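Local coordinates for periplasmic cell division protein (SufI) (Aquifex aeolicus, PDB 6SYY), which is a multicopper oxidase that probably takes electrons from its substrates at one copper and passes them to dioxygen at a three-copper cluster, at residues 456-461 and 493-498; 118-123 and 477-482; 231-236 and 361-366. All blocks are in the same frame, centred on the assembly; numbering follows the deposited sequence.

How the interactions relate
Interactions 1 and 2 are neighbours, about 10 Å apart between centres, and both adjoin the three-copper cluster; interaction 3 lies about 34 Å from interaction 1 and 24 Å from interaction 2, centre to centre, away from the metal sites. Gln459 of interaction 1 binds Arg123 of interaction 2, and the backbones of Phe460 and Lys478 also join the two. All three contacts are mostly buried, yet their chemistry differs. Interaction 1 packs a phenylalanine against the end of strand 488-495, interaction 2 is polar and ties a copper-binding histidine to a carboxylate from a distant part of the chain, and interaction 3 is wholly apolar between strands.

Interaction 1 (456-461 and 493-498); sequences HGFQFQ and VDMSHP. With CU (copper (II) ion), chain C.
Phe458 packs against Val493, the inverse gamma turn centred on Met495, and His497, joining the loop after a copper-binding strand to the end of strand 488-495 in a cupredoxin-type domain of this multicopper oxidase. Followed outward, its CB first meets a methyl, Val493 CG1, at 3.8 Å. CG stands anti to the carbonyl carbon (chi1 -43°), which lays the ring along the backbone of residues 494 to 496. CD1 then comes obliquely to the carbonyl O of Asp494, while CE1 lies 3.6 Å from Ser496 O, which sits at the ring edge in its plane. Over one face comes Met495, whose CA is 3.8 Å from the ring centroid of Phe458, a CH-pi contact. At the tip, CZ reaches Met495 CB at 4.0 Å; the extended methionine chain crosses the ring at about a right angle, and its SD, 5.2 Å from the ring centroid of Phe458, makes an oblique Met-aromatic contact. Tyr523 and Val525 of strand 520-525 touch Phe458 as well. The other methyl of Val493, CG2, rests on Phe460 CB. Two residues before Phe458, His456 binds a copper of the cluster through NE2 (2.1 Å to the metal), alongside His161 and His508. Where the loop draws away from the strand, a water bridges the backbones: it accepts from Asp494 N at 2.7 Å and donates to Gln459 O at 2.9 Å.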
loop_
_atom_site.group_PDB
_atom_site.type_symbol
_atom_site.label_atom_id
_atom_site.label_comp_id
_atom_site.label_asym_id
_atom_site.label_seq_id
_atom_site.Cartn_x
_atom_site.Cartn_y
_atom_site.Cartn_z
ATOM N N HIS A 456 3.861 -3.376 -11.082
ATOM C CA HIS A 456 4.774 -2.251 -10.995
ATOM C C HIS A 456 4.732 -1.449 -12.293
ATOM O O HIS A 456 4.236 -1.914 -13.321
ATOM C CB HIS A 456 6.203 -2.730 -10.718
ATOM C CG HIS A 456 6.374 -3.401 -9.389
ATOM N ND1 HIS A 456 7.601 -3.528 -8.774
ATOM C CD2 HIS A 456 5.478 -3.989 -8.561
ATOM C CE1 HIS A 456 7.453 -4.161 -7.624
ATOM N NE2 HIS A 456 6.174 -4.452 -7.471
ATOM N N GLY A 457 5.256 -0.232 -12.234
ATOM C CA GLY A 457 5.458 0.582 -13.421
ATOM C C GLY A 457 4.336 1.518 -13.822
ATOM O O GLY A 457 4.602 2.622 -14.305
ATOM N N PHE A 458 3.083 1.097 -13.649
ATOM C CA PHE A 458 1.950 1.907 -14.078
ATOM C C PHE A 458 0.775 1.702 -13.137
ATOM O O PHE A 458 0.610 0.634 -12.542
ATOM C CB PHE A 458 1.505 1.564 -15.506
ATOM C CG PHE A 458 2.639 1.388 -16.469
ATOM C CD1 PHE A 458 3.132 2.467 -17.184
ATOM C CD2 PHE A 458 3.221 0.143 -16.654
ATOM C CE1 PHE A 458 4.184 2.308 -18.067
ATOM C CE2 PHE A 458 4.273 -0.023 -17.535
ATOM C CZ PHE A 458 4.754 1.060 -18.244
ATOM N N GLN A 459 -0.046 2.736 -13.015
ATOM C CA GLN A 459 -1.352 2.550 -12.418
ATOM C C GLN A 459 -2.336 2.064 -13.481
ATOM O O GLN A 459 -2.061 2.101 -14.683
ATOM C CB GLN A 459 -1.840 3.843 -11.768
ATOM C CG GLN A 459 -1.060 4.246 -10.528
ATOM C CD GLN A 459 0.205 5.015 -10.855
ATOM O OE1 GLN A 459 0.382 5.498 -11.975
ATOM N NE2 GLN A 459 1.090 5.140 -9.875
ATOM N N PHE A 460 -3.494 1.593 -13.030
ATOM C CA PHE A 460 -4.515 1.080 -13.929
ATOM C C PHE A 460 -5.886 1.507 -13.431
ATOM O O PHE A 460 -6.043 1.993 -12.307
ATOM C CB PHE A 460 -4.445 -0.448 -14.052
ATOM C CG PHE A 460 -4.540 -1.170 -12.735
ATOM C CD1 PHE A 460 -5.769 -1.435 -12.158
ATOM C CD2 PHE A 460 -3.394 -1.592 -12.080
ATOM C CE1 PHE A 460 -5.858 -2.100 -10.946
ATOM C CE2 PHE A 460 -3.477 -2.263 -10.876
ATOM C CZ PHE A 460 -4.710 -2.512 -10.304
ATOM N N GLN A 461 -6.888 1.304 -14.281
ATOM C CA GLN A 461 -8.279 1.574 -13.945
ATOM C C GLN A 461 -9.067 0.277 -14.021
ATOM O O GLN A 461 -8.980 -0.452 -15.016
ATOM C CB GLN A 461 -8.873 2.622 -14.882
ATOM C CG GLN A 461 -8.160 3.958 -14.801
ATOM C CD GLN A 461 -8.593 4.904 -15.890
ATOM O OE1 GLN A 461 -9.339 4.528 -16.797
ATOM N NE2 GLN A 461 -8.126 6.144 -15.811
ATOM N N VAL A 493 -4.585 -0.841 -18.548
ATOM C CA VAL A 493 -3.273 -0.258 -18.282
ATOM C C VAL A 493 -2.804 0.471 -19.533
ATOM O O VAL A 493 -2.703 -0.134 -20.609
ATOM C CB VAL A 493 -2.240 -1.318 -17.868
ATOM C CG1 VAL A 493 -1.098 -0.668 -17.091
ATOM C CG2 VAL A 493 -2.895 -2.426 -17.059
ATOM N N ASP A 494 -2.519 1.763 -19.395
ATOM C CA ASP A 494 -1.847 2.526 -20.444
ATOM C C ASP A 494 -0.355 2.453 -20.155
ATOM O O ASP A 494 0.157 3.155 -19.278
ATOM C CB ASP A 494 -2.346 3.965 -20.486
ATOM C CG ASP A 494 -1.660 4.796 -21.567
ATOM O OD1 ASP A 494 -0.814 4.250 -22.313
ATOM O OD2 ASP A 494 -1.969 6.001 -21.673
ATOM N N MET A 495 0.349 1.605 -20.898
ATOM C CA MET A 495 1.762 1.340 -20.632
ATOM C C MET A 495 2.651 2.295 -21.432
ATOM O O MET A 495 3.428 1.905 -22.304
ATOM C CB MET A 495 2.085 -0.120 -20.926
ATOM C CG MET A 495 1.337 -1.094 -20.021
ATOM S SD MET A 495 1.897 -2.804 -20.165
ATOM C CE MET A 495 0.964 -3.566 -18.840
ATOM N N SER A 496 2.520 3.578 -21.102
ATOM C CA SER A 496 3.307 4.643 -21.706
ATOM C C SER A 496 4.320 5.156 -20.687
ATOM O O SER A 496 3.946 5.523 -19.567
ATOM C CB SER A 496 2.394 5.774 -22.189
ATOM O OG SER A 496 3.094 6.701 -22.999
ATOM N N HIS A 497 5.597 5.167 -21.064
ATOM C CA HIS A 497 6.663 5.593 -20.166
ATOM C C HIS A 497 7.630 6.510 -20.903
ATOM O O HIS A 497 7.841 6.358 -22.112
ATOM C CB HIS A 497 7.430 4.396 -19.579
ATOM C CG HIS A 497 8.241 3.636 -20.584
ATOM N ND1 HIS A 497 9.482 4.056 -21.013
ATOM C CD2 HIS A 497 7.991 2.477 -21.239
ATOM C CE1 HIS A 497 9.960 3.192 -21.890
ATOM N NE2 HIS A 497 9.075 2.224 -22.045
ATOM N N PRO A 498 8.238 7.467 -20.194
ATOM C CA PRO A 498 9.084 8.465 -20.863
ATOM C C PRO A 498 10.566 8.124 -20.895
ATOM O O PRO A 498 11.400 9.027 -21.025
ATOM C CB PRO A 498 8.842 9.718 -20.019
ATOM C CG PRO A 498 8.671 9.165 -18.636
ATOM C CD PRO A 498 7.952 7.840 -18.795
HETATM CU CU CU C . 6.123 -5.311 -5.605
HETATM O O HOH W 1 -2.402 3.351 -17.239
#

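Interaction 2 (118-123 and 477-482); sequences HWHGFR and WKDTVI. With CU (copper (II) ion), chain E; O (oxygen atom), chain F.
His120 and Asp479 are brought together by their first torsions: the imidazole of His120 extends with CG anti to the backbone N (chi1 -177°), and the carboxylate of Asp479 is held between its own N and carbonyl carbon (chi1 64°). The result is a His-carboxylate hydrogen bond, His120 NE2 to Asp479 OD1 at 2.9 Å, with an N-H...O angle of 149°. The oxygen lies in the imidazole plane, but the N-H approaches well above the plane of the carboxylate. Thr480 OG1 gives OD1 a second bond of 2.8 Å, arriving nearly along the C-O axis of Asp479. Through its other ring nitrogen His120 binds copper, ND1 to the metal at 2.0 Å; His159, His510 and the bound oxygen atom complete the site. Asp479 is thus a second-shell residue that helps to set the rotation of a first-shell ligand, together with the metal bond. OD2 pairs with Arg300 and lies 2.7 Å from a water that is also near Gly121 O. An alanine at Asp479 would take away both oxygens, and His120 NE2 and Arg300 would probably be left without their mate, the imidazole being freer to turn. Gly121 is the third residue of a type II turn from Trp119 to Phe122, its CA 3.5 Å from Asp479 OD2. Strands 117-120 and 480-483 are each outermost in a five-stranded sheet; the first pairs with 154-160, the second with 451-455, whose His454 donates to Asp479 O.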
loop_
_atom_site.group_PDB
_atom_site.type_symbol
_atom_site.label_atom_id
_atom_site.label_comp_id
_atom_site.label_asym_id
_atom_site.label_seq_id
_atom_site.Cartn_x
_atom_site.Cartn_y
_atom_site.Cartn_z
ATOM N N HIS A 118 11.475 -1.020 -2.383
ATOM C CA HIS A 118 10.552 -0.783 -3.482
ATOM C C HIS A 118 9.725 0.463 -3.190
ATOM O O HIS A 118 9.169 0.602 -2.094
ATOM C CB HIS A 118 9.636 -1.984 -3.700
ATOM C CG HIS A 118 8.566 -1.740 -4.715
ATOM N ND1 HIS A 118 8.831 -1.209 -5.959
ATOM C CD2 HIS A 118 7.228 -1.947 -4.670
ATOM C CE1 HIS A 118 7.703 -1.099 -6.637
ATOM N NE2 HIS A 118 6.717 -1.545 -5.880
ATOM N N TRP A 119 9.654 1.369 -4.164
ATOM C CA TRP A 119 8.809 2.559 -4.061
ATOM C C TRP A 119 7.448 2.211 -4.660
ATOM O O TRP A 119 7.141 2.511 -5.816
ATOM C CB TRP A 119 9.462 3.745 -4.760
ATOM C CG TRP A 119 10.934 3.844 -4.516
ATOM C CD1 TRP A 119 11.933 3.607 -5.414
ATOM C CD2 TRP A 119 11.576 4.194 -3.285
ATOM N NE1 TRP A 119 13.159 3.791 -4.821
ATOM C CE2 TRP A 119 12.968 4.150 -3.513
ATOM C CE3 TRP A 119 11.112 4.538 -2.011
ATOM C CZ2 TRP A 119 13.895 4.437 -2.518
ATOM C CZ3 TRP A 119 12.038 4.824 -1.023
ATOM C CH2 TRP A 119 13.412 4.774 -1.282
ATOM N N HIS A 120 6.624 1.559 -3.840
ATOM C CA HIS A 120 5.369 0.974 -4.300
ATOM C C HIS A 120 4.440 2.053 -4.837
ATOM O O HIS A 120 4.092 3.003 -4.127
ATOM C CB HIS A 120 4.715 0.204 -3.147
ATOM C CG HIS A 120 3.450 -0.515 -3.514
ATOM N ND1 HIS A 120 3.159 -1.780 -3.051
ATOM C CD2 HIS A 120 2.385 -0.137 -4.263
ATOM C CE1 HIS A 120 1.979 -2.157 -3.512
ATOM N NE2 HIS A 120 1.487 -1.178 -4.249
ATOM N N GLY A 121 4.038 1.897 -6.096
ATOM C CA GLY A 121 3.160 2.835 -6.758
ATOM C C GLY A 121 3.858 3.826 -7.665
ATOM O O GLY A 121 3.178 4.514 -8.437
ATOM N N PHE A 122 5.185 3.914 -7.605
ATOM C CA PHE A 122 5.913 4.880 -8.418
ATOM C C PHE A 122 5.972 4.445 -9.879
ATOM O O PHE A 122 6.123 3.260 -10.193
ATOM C CB PHE A 122 7.341 5.065 -7.894
ATOM C CG PHE A 122 7.452 5.982 -6.706
ATOM C CD1 PHE A 122 6.373 6.199 -5.863
ATOM C CD2 PHE A 122 8.642 6.637 -6.438
ATOM C CE1 PHE A 122 6.485 7.045 -4.770
ATOM C CE2 PHE A 122 8.760 7.484 -5.347
ATOM C CZ PHE A 122 7.679 7.688 -4.513
ATOM N N ARG A 123 5.846 5.418 -10.776
ATOM C CA ARG A 123 6.299 5.271 -12.153
ATOM C C ARG A 123 7.767 5.676 -12.180
ATOM O O ARG A 123 8.094 6.861 -12.064
ATOM C CB ARG A 123 5.473 6.135 -13.100
ATOM C CG ARG A 123 4.014 5.762 -13.172
ATOM C CD ARG A 123 3.196 6.877 -13.805
ATOM N NE ARG A 123 1.788 6.513 -13.883
ATOM C CZ ARG A 123 1.186 6.106 -14.994
ATOM N NH1 ARG A 123 1.871 6.029 -16.128
ATOM N NH2 ARG A 123 -0.103 5.784 -14.973
ATOM N N TRP A 477 -7.243 5.722 -10.269
ATOM C CA TRP A 477 -5.991 5.091 -10.678
ATOM C C TRP A 477 -5.544 4.153 -9.563
ATOM O O TRP A 477 -5.210 4.602 -8.464
ATOM C CB TRP A 477 -4.922 6.142 -10.965
ATOM C CG TRP A 477 -5.151 6.961 -12.212
ATOM C CD1 TRP A 477 -5.551 8.267 -12.277
ATOM C CD2 TRP A 477 -4.975 6.528 -13.570
ATOM N NE1 TRP A 477 -5.640 8.671 -13.590
ATOM C CE2 TRP A 477 -5.293 7.622 -14.401
ATOM C CE3 TRP A 477 -4.581 5.323 -14.161
ATOM C CZ2 TRP A 477 -5.229 7.545 -15.795
ATOM C CZ3 TRP A 477 -4.521 5.248 -15.547
ATOM C CH2 TRP A 477 -4.844 6.352 -16.346
ATOM N N LYS A 478 -5.544 2.854 -9.840
ATOM C CA LYS A 478 -5.175 1.843 -8.863
ATOM C C LYS A 478 -3.828 1.234 -9.227
ATOM O O LYS A 478 -3.376 1.330 -10.369
ATOM C CB LYS A 478 -6.244 0.745 -8.800
ATOM C CG LYS A 478 -7.635 1.251 -8.460
ATOM C CD LYS A 478 -7.793 1.451 -6.965
ATOM C CE LYS A 478 -7.781 0.117 -6.242
ATOM N NZ LYS A 478 -7.716 0.294 -4.767
ATOM N N ASP A 479 -3.175 0.606 -8.238
ATOM C CA ASP A 479 -2.062 -0.292 -8.529
ATOM C C ASP A 479 -2.183 -1.650 -7.843
ATOM O O ASP A 479 -1.331 -2.514 -8.075
ATOM C CB ASP A 479 -0.703 0.354 -8.186
ATOM C CG ASP A 479 -0.529 0.652 -6.707
ATOM O OD1 ASP A 479 -0.757 -0.240 -5.861
ATOM O OD2 ASP A 479 -0.115 1.786 -6.395
ATOM N N THR A 480 -3.219 -1.868 -7.030
ATOM C CA THR A 480 -3.476 -3.158 -6.391
ATOM C C THR A 480 -4.977 -3.414 -6.405
ATOM O O THR A 480 -5.738 -2.641 -5.816
ATOM C CB THR A 480 -2.950 -3.175 -4.950
ATOM O OG1 THR A 480 -1.564 -2.801 -4.928
ATOM C CG2 THR A 480 -3.113 -4.561 -4.343
ATOM N N VAL A 481 -5.413 -4.496 -7.054
ATOM C CA VAL A 481 -6.836 -4.805 -7.178
ATOM C C VAL A 481 -7.132 -6.123 -6.472
ATOM O O VAL A 481 -6.414 -7.111 -6.654
ATOM C CB VAL A 481 -7.298 -4.847 -8.649
ATOM C CG1 VAL A 481 -6.509 -5.873 -9.451
ATOM C CG2 VAL A 481 -8.805 -5.124 -8.730
ATOM N N ILE A 482 -8.186 -6.125 -5.656
ATOM C CA ILE A 482 -8.630 -7.340 -4.983
ATOM C C ILE A 482 -9.281 -8.262 -6.001
ATOM O O ILE A 482 -10.155 -7.842 -6.770
ATOM C CB ILE A 482 -9.617 -7.003 -3.853
ATOM C CG1 ILE A 482 -8.945 -6.159 -2.769
ATOM C CG2 ILE A 482 -10.213 -8.275 -3.264
ATOM C CD1 ILE A 482 -9.893 -5.723 -1.678
HETATM CU CU CU E . 4.254 -3.129 -2.135
HETATM O O O F . 5.246 -4.457 -3.898
HETATM O O HOH W 2 0.202 4.286 -7.468
#

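Interaction 3 (231-236 and 361-366); sequences ILVNLT and FEVMEF
Val233, whose methyls face Val363 and Met364, is held at its backbone by Thr236 through two bonds: Thr236 N to Val233 O at 2.9 Å and Val233 N to Thr236 O at 3.0 Å. This hydrogen-bonded antiparallel pair closes a two-residue beta hairpin, with Asn234 and Leu235 both in left-handed backbone conformation at its tip. Across the contact the chemistry is apolar, plain side-chain packing in a cupredoxin-type domain, away from the copper sites. Ile231 has CG1 anti to the carbonyl carbon, and its second torsion (chi2 -63°) folds CD1 round, so both carbons reach one corner of the Phe361 ring: CG1 and CD1 of Ile231 each lie 3.4 Å from Phe361 CE2, CG1 approaching obliquely in a tight fit. The CG2 branch of Ile231 turns instead to Val363 CG1, at 4.0 Å. That same methyl of Val363 also touches Val233 CG2, at 3.8 Å, and so contacts both residues. Val363 and Met364 form a classic beta bulge opposite Leu318. Met364 points toward the hairpin, and its SD lies 4.5 Å from Val233 CG1. The axes of strands 231-233 and 361-366 run 7.2 Å apart at 31°, joined through side chains. Behind one, strand 230-233 pairs antiparallel with 200-208; on the other side, strand 361-370 pairs with 239-244 and 315-321, and Pro239 touches both Val233 and Met364.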
loop_
_atom_site.group_PDB
_atom_site.type_symbol
_atom_site.label_atom_id
_atom_site.label_comp_id
_atom_site.label_asym_id
_atom_site.label_seq_id
_atom_site.Cartn_x
_atom_site.Cartn_y
_atom_site.Cartn_z
ATOM N N ILE A 231 -3.879 -6.041 16.515
ATOM C CA ILE A 231 -4.011 -5.011 15.490
ATOM C C ILE A 231 -3.261 -3.767 15.933
ATOM O O ILE A 231 -3.367 -3.334 17.086
ATOM C CB ILE A 231 -5.490 -4.694 15.212
ATOM C CG1 ILE A 231 -6.252 -5.985 14.930
ATOM C CG2 ILE A 231 -5.607 -3.747 14.029
ATOM C CD1 ILE A 231 -5.766 -6.721 13.692
ATOM N N LEU A 232 -2.499 -3.186 15.011
ATOM C CA LEU A 232 -1.709 -1.996 15.278
ATOM C C LEU A 232 -2.024 -0.938 14.235
ATOM O O LEU A 232 -2.302 -1.249 13.073
ATOM C CB LEU A 232 -0.201 -2.291 15.262
ATOM C CG LEU A 232 0.404 -3.175 16.357
ATOM C CD1 LEU A 232 0.101 -4.641 16.126
ATOM C CD2 LEU A 232 1.902 -2.961 16.418
ATOM N N VAL A 233 -1.993 0.319 14.664
ATOM C CA VAL A 233 -2.063 1.463 13.766
ATOM C C VAL A 233 -0.837 2.316 14.040
ATOM O O VAL A 233 -0.654 2.805 15.162
ATOM C CB VAL A 233 -3.353 2.274 13.953
ATOM C CG1 VAL A 233 -3.471 3.318 12.862
ATOM C CG2 VAL A 233 -4.567 1.360 13.959
ATOM N N ASN A 234 0.014 2.472 13.028
ATOM C CA ASN A 234 1.274 3.193 13.183
ATOM C C ASN A 234 2.092 2.611 14.332
ATOM O O ASN A 234 2.681 3.339 15.133
ATOM C CB ASN A 234 1.025 4.685 13.389
ATOM C CG ASN A 234 0.123 5.264 12.328
ATOM O OD1 ASN A 234 0.009 4.712 11.234
ATOM N ND2 ASN A 234 -0.527 6.381 12.641
ATOM N N LEU A 235 2.112 1.278 14.412
ATOM C CA LEU A 235 2.796 0.541 15.477
ATOM C C LEU A 235 2.254 0.897 16.858
ATOM O O LEU A 235 2.999 0.907 17.840
ATOM C CB LEU A 235 4.314 0.754 15.434
ATOM C CG LEU A 235 5.088 -0.066 14.404
ATOM C CD1 LEU A 235 6.569 0.038 14.673
ATOM C CD2 LEU A 235 4.642 -1.524 14.416
ATOM N N THR A 236 0.956 1.183 16.948
ATOM C CA THR A 236 0.310 1.456 18.224
ATOM C C THR A 236 -0.747 0.393 18.482
ATOM O O THR A 236 -1.705 0.276 17.698
ATOM C CB THR A 236 -0.327 2.846 18.250
ATOM O OG1 THR A 236 0.617 3.814 17.780
ATOM C CG2 THR A 236 -0.757 3.209 19.667
ATOM N N PHE A 361 -13.528 -7.170 14.732
ATOM C CA PHE A 361 -12.795 -6.611 15.860
ATOM C C PHE A 361 -12.619 -5.117 15.654
ATOM O O PHE A 361 -12.576 -4.637 14.517
ATOM C CB PHE A 361 -11.423 -7.280 16.018
ATOM C CG PHE A 361 -10.628 -7.329 14.747
ATOM C CD1 PHE A 361 -10.670 -8.447 13.931
ATOM C CD2 PHE A 361 -9.839 -6.257 14.363
ATOM C CE1 PHE A 361 -9.941 -8.495 12.758
ATOM C CE2 PHE A 361 -9.119 -6.297 13.185
ATOM C CZ PHE A 361 -9.164 -7.420 12.386
ATOM N N GLU A 362 -12.498 -4.393 16.763
ATOM C CA GLU A 362 -12.230 -2.965 16.687
ATOM C C GLU A 362 -10.779 -2.725 16.289
ATOM O O GLU A 362 -9.865 -3.378 16.798
ATOM C CB GLU A 362 -12.534 -2.303 18.031
ATOM C CG GLU A 362 -12.183 -0.826 18.105
ATOM C CD GLU A 362 -12.695 -0.178 19.375
ATOM O OE1 GLU A 362 -13.754 -0.613 19.875
ATOM O OE2 GLU A 362 -12.041 0.760 19.877
ATOM N N VAL A 363 -10.571 -1.798 15.358
ATOM C CA VAL A 363 -9.218 -1.395 14.980
ATOM C C VAL A 363 -8.745 -0.209 15.810
ATOM O O VAL A 363 -7.599 -0.177 16.268
ATOM C CB VAL A 363 -9.163 -1.078 13.473
ATOM C CG1 VAL A 363 -7.800 -0.531 13.102
ATOM C CG2 VAL A 363 -9.486 -2.318 12.656
ATOM N N MET A 364 -9.621 0.766 16.034
ATOM C CA MET A 364 -9.212 2.022 16.640
ATOM C C MET A 364 -10.449 2.759 17.140
ATOM O O MET A 364 -11.563 2.550 16.652
ATOM C CB MET A 364 -8.432 2.866 15.631
ATOM C CG MET A 364 -7.782 4.092 16.198
ATOM S SD MET A 364 -7.052 5.062 14.878
ATOM C CE MET A 364 -6.878 6.626 15.721
ATOM N N GLU A 365 -10.236 3.628 18.125
ATOM C CA GLU A 365 -11.303 4.405 18.740
ATOM C C GLU A 365 -11.002 5.889 18.595
ATOM O O GLU A 365 -9.892 6.337 18.903
ATOM C CB GLU A 365 -11.461 4.030 20.216
ATOM C CG GLU A 365 -12.102 5.096 21.076
ATOM C CD GLU A 365 -12.041 4.752 22.551
ATOM O OE1 GLU A 365 -12.283 3.574 22.891
ATOM O OE2 GLU A 365 -11.738 5.652 23.365
ATOM N N PHE A 366 -11.985 6.645 18.118
ATOM C CA PHE A 366 -11.909 8.098 18.052
ATOM C C PHE A 366 -12.809 8.693 19.123
ATOM O O PHE A 366 -13.962 8.275 19.276
ATOM C CB PHE A 366 -12.329 8.616 16.676
ATOM C CG PHE A 366 -11.411 8.203 15.572
ATOM C CD1 PHE A 366 -10.241 8.903 15.332
ATOM C CD2 PHE A 366 -11.718 7.117 14.770
ATOM C CE1 PHE A 366 -9.393 8.527 14.312
ATOM C CE2 PHE A 366 -10.873 6.731 13.750
ATOM C CZ PHE A 366 -9.707 7.439 13.521
#